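Nigritoxine (Vibrio nigripulchritudo, PDB 5M41) is a bacterial toxin active against crustaceans and insects. Local coordinates at residues P423-Y428 against V435-T440. Numbering follows the deposited sequence. Where two conformers were deposited one is given.
Sequences PTRPTY and VRPIPT
Arg425 lays one face of its guanidinium group over the ring of Pro437. Pro437 CB sits above the centre of that plane, 3.6 Å from Arg425 CZ. A bend at chi3 (80°) turns the flat group onto the proline. Arg425 NE gives its hydrogen to a water, which in turn donates to Ile438 O at 2.6 Å. Arg425 NH1 bonds the carbonyl oxygen of Val273.

Pro426 has no N-H, and its carbonyl does the pairing. Ile438 N donates to Pro426 O at 2.9 Å, from well above the carbonyl plane. The same oxygen also takes a CA-H contact from Pro437. Pro426 CB meets Ile438 CD1, the two side chains crossing at about a right angle.

Thr427 and Pro437 form the non-hydrogen-bonded pair of an antiparallel beta hairpin, and their side chains diverge. Thr427 OG1 lies 3.7 Å from Val435 CG1.

Tyr428 and Arg436 form the hydrogen-bonded pair. Tyr428 N donates to Arg436 O, and Arg436 N returns the bond to Tyr428 O; both are 2.8 Å long and close to straight. With CG between the backbone N and the carbonyl carbon (chi1 75°), the CD2-CE2 side of the Tyr428 ring turns toward the backbone of 436-437. Pro437 O lies in the ring plane, 3.6 Å from Tyr428 CE2, and also accepts a bond from the hydroxyl of Tyr275. Ile438 CG1 and Pro439 CD add apolar contacts to the ring.

The hairpin supplies two of the three strands of an antiparallel sheet, 427-429 in the middle and 435-437 at one edge, with 354-357 at the other. Thr427 makes backbone bonds to Val356 and Arg357. Helix 277-283 packs on Tyr428 and Pro439 through Ile283, while Pro426 touches Ser361 of strand 359-363.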
ATOM      1  N   PRO A 423     -10.660  -6.090  -0.577  1.00 48.77           N
ATOM      2  CA  PRO A 423     -10.365  -6.865   0.623  1.00 43.60           C
ATOM      3  C   PRO A 423     -10.572  -6.065   1.916  1.00 41.07           C
ATOM      4  O   PRO A 423     -10.368  -4.860   1.954  1.00 39.96           O
ATOM      5  CB  PRO A 423      -8.902  -7.289   0.431  1.00 42.41           C
ATOM      6  CG  PRO A 423      -8.362  -6.407  -0.646  1.00 47.16           C
ATOM      7  CD  PRO A 423      -9.521  -6.056  -1.518  1.00 46.59           C
ATOM      8  N   THR A 424     -11.027  -6.734   2.966  1.00 39.56           N
ATOM      9  CA  THR A 424     -11.228  -6.094   4.274  1.00 38.21           C
ATOM     10  C   THR A 424      -9.888  -5.586   4.865  1.00 36.78           C
ATOM     11  O   THR A 424      -8.865  -6.304   4.853  1.00 36.85           O
ATOM     12  CB  THR A 424     -11.917  -7.105   5.215  1.00 37.77           C
ATOM     13  OG1 THR A 424     -13.120  -7.504   4.585  1.00 40.63           O
ATOM     14  CG2 THR A 424     -12.271  -6.513   6.587  1.00 36.78           C
ATOM     15  N   ARG A 425      -9.917  -4.360   5.375  1.00 35.51           N
ATOM     16  CA  ARG A 425      -8.763  -3.686   5.976  1.00 35.73           C
ATOM     17  C   ARG A 425      -8.494  -4.183   7.393  1.00 34.61           C
ATOM     18  O   ARG A 425      -9.418  -4.615   8.072  1.00 34.25           O
ATOM     19  CB  ARG A 425      -9.054  -2.187   6.036  1.00 37.40           C
ATOM     20  CG  ARG A 425      -9.137  -1.538   4.652  1.00 40.15           C
ATOM     21  CD  ARG A 425      -9.849  -0.194   4.714  1.00 43.20           C
ATOM     22  NE  ARG A 425      -8.939   0.846   5.191  1.00 48.42           N
ATOM     23  CZ  ARG A 425      -9.303   2.099   5.498  1.00 51.64           C
ATOM     24  NH1 ARG A 425     -10.579   2.471   5.396  1.00 54.27           N
ATOM     25  NH2 ARG A 425      -8.388   2.974   5.924  1.00 50.49           N
ATOM     26  N   PRO A 426      -7.224  -4.149   7.837  1.00 33.16           N
ATOM     27  CA  PRO A 426      -6.929  -4.486   9.224  1.00 33.25           C
ATOM     28  C   PRO A 426      -7.494  -3.403  10.134  1.00 33.89           C
ATOM     29  O   PRO A 426      -7.649  -2.261   9.694  1.00 32.86           O
ATOM     30  CB  PRO A 426      -5.390  -4.463   9.269  1.00 31.68           C
ATOM     31  CG  PRO A 426      -5.033  -3.440   8.202  1.00 33.43           C
ATOM     32  CD  PRO A 426      -5.995  -3.806   7.091  1.00 32.40           C
ATOM     33  N   THR A 427      -7.822  -3.757  11.376  1.00 33.08           N
ATOM     34  CA  THR A 427      -8.382  -2.791  12.302  1.00 34.38           C
ATOM     35  C   THR A 427      -7.690  -2.883  13.669  1.00 35.91           C
ATOM     36  O   THR A 427      -7.080  -3.886  14.010  1.00 35.05           O
ATOM     37  CB  THR A 427      -9.916  -2.953  12.529  1.00 35.95           C
ATOM     38  OG1 THR A 427     -10.170  -4.158  13.254  1.00 32.44           O
ATOM     39  CG2 THR A 427     -10.761  -2.930  11.239  1.00 35.19           C
ATOM     40  N   TYR A 428      -7.805  -1.824  14.459  1.00 38.39           N
ATOM     41  CA  TYR A 428      -7.287  -1.812  15.819  1.00 40.79           C
ATOM     42  C   TYR A 428      -8.281  -1.103  16.719  1.00 43.98           C
ATOM     43  O   TYR A 428      -9.184  -0.413  16.245  1.00 42.97           O
ATOM     44  CB  TYR A 428      -5.924  -1.111  15.906  1.00 41.01           C
ATOM     45  CG  TYR A 428      -5.973   0.401  15.805  1.00 42.69           C
ATOM     46  CD1 TYR A 428      -5.828   1.201  16.944  1.00 45.82           C
ATOM     47  CD2 TYR A 428      -6.149   1.034  14.564  1.00 40.96           C
ATOM     48  CE1 TYR A 428      -5.844   2.597  16.858  1.00 48.33           C
ATOM     49  CE2 TYR A 428      -6.193   2.416  14.466  1.00 44.03           C
ATOM     50  CZ  TYR A 428      -6.039   3.193  15.608  1.00 47.78           C
ATOM     51  OH  TYR A 428      -6.066   4.564  15.491  1.00 52.37           O
ATOM     52  N   VAL A 435     -13.039   0.971  17.422  1.00 51.46           N
ATOM     53  CA  VAL A 435     -12.397   0.131  16.423  1.00 47.09           C
ATOM     54  C   VAL A 435     -12.234   0.948  15.131  1.00 48.16           C
ATOM     55  O   VAL A 435     -13.211   1.499  14.621  1.00 48.63           O
ATOM     56  CB  VAL A 435     -13.200  -1.168  16.161  1.00 45.10           C
ATOM     57  CG1 VAL A 435     -12.525  -1.987  15.077  1.00 42.82           C
ATOM     58  CG2 VAL A 435     -13.314  -2.009  17.443  1.00 44.31           C
ATOM     59  N   ARG A 436     -11.002   1.056  14.624  1.00 46.65           N
ATOM     60  CA  ARG A 436     -10.696   1.832  13.418  0.50 47.75           C
ATOM     61  C   ARG A 436      -9.771   1.037  12.496  1.00 44.01           C
ATOM     62  O   ARG A 436      -8.967   0.249  12.976  1.00 41.94           O
ATOM     63  CB  ARG A 436      -9.977   3.143  13.784  0.50 51.54           C
ATOM     64  CG  ARG A 436     -10.669   4.009  14.824  0.50 55.86           C
ATOM     65  CD  ARG A 436     -10.012   5.377  14.928  0.50 60.00           C
ATOM     66  NE  ARG A 436     -10.992   6.433  15.179  0.50 64.43           N
ATOM     67  CZ  ARG A 436     -10.707   7.729  15.191  0.50 67.38           C
ATOM     68  NH1 ARG A 436      -9.464   8.139  14.971  0.50 69.49           N
ATOM     69  NH2 ARG A 436     -11.662   8.615  15.427  0.50 71.22           N
ATOM     70  N   PRO A 437      -9.841   1.278  11.179  1.00 43.64           N
ATOM     71  CA  PRO A 437      -8.835   0.658  10.337  1.00 42.67           C
ATOM     72  C   PRO A 437      -7.400   1.127  10.666  1.00 43.01           C
ATOM     73  O   PRO A 437      -7.186   2.281  11.033  1.00 43.82           O
ATOM     74  CB  PRO A 437      -9.244   1.076   8.916  1.00 44.04           C
ATOM     75  CG  PRO A 437     -10.150   2.249   9.109  1.00 47.99           C
ATOM     76  CD  PRO A 437     -10.884   1.952  10.381  1.00 45.71           C
ATOM     77  N   ILE A 438      -6.434   0.228  10.553  1.00 38.75           N
ATOM     78  CA  ILE A 438      -5.036   0.614  10.721  1.00 38.97           C
ATOM     79  C   ILE A 438      -4.568   1.420   9.501  1.00 40.54           C
ATOM     80  O   ILE A 438      -4.779   1.008   8.366  1.00 39.27           O
ATOM     81  CB  ILE A 438      -4.086  -0.585  10.986  1.00 36.48           C
ATOM     82  CG1 ILE A 438      -4.743  -1.582  11.973  1.00 35.25           C
ATOM     83  CG2 ILE A 438      -2.747  -0.055  11.542  1.00 37.70           C
ATOM     84  CD1 ILE A 438      -3.828  -2.705  12.455  1.00 35.48           C
ATOM     85  N   PRO A 439      -3.949   2.595   9.741  1.00 42.06           N
ATOM     86  CA  PRO A 439      -3.367   3.375   8.650  1.00 42.34           C
ATOM     87  C   PRO A 439      -2.275   2.594   7.916  1.00 41.06           C
ATOM     88  O   PRO A 439      -1.673   1.668   8.472  1.00 40.47           O
ATOM     89  CB  PRO A 439      -2.741   4.593   9.366  1.00 44.76           C
ATOM     90  CG  PRO A 439      -3.477   4.691  10.657  1.00 46.67           C
ATOM     91  CD  PRO A 439      -3.838   3.275  11.039  1.00 43.27           C
ATOM     92  N   THR A 440      -2.031   2.970   6.673  1.00 39.97           N
ATOM     93  CA  THR A 440      -0.962   2.361   5.909  1.00 39.51           C
ATOM     94  C   THR A 440       0.403   2.705   6.513  1.00 40.76           C
ATOM     95  O   THR A 440       0.580   3.740   7.144  1.00 40.71           O
ATOM     96  CB  THR A 440      -1.000   2.770   4.428  1.00 38.91           C
ATOM     97  OG1 THR A 440       0.056   2.085   3.735  1.00 37.26           O
ATOM     98  CG2 THR A 440      -0.852   4.303   4.264  1.00 39.34           C
TER
HETATM   99  O   HOH W   1      -6.232  -0.106   6.481  1.00 39.29           O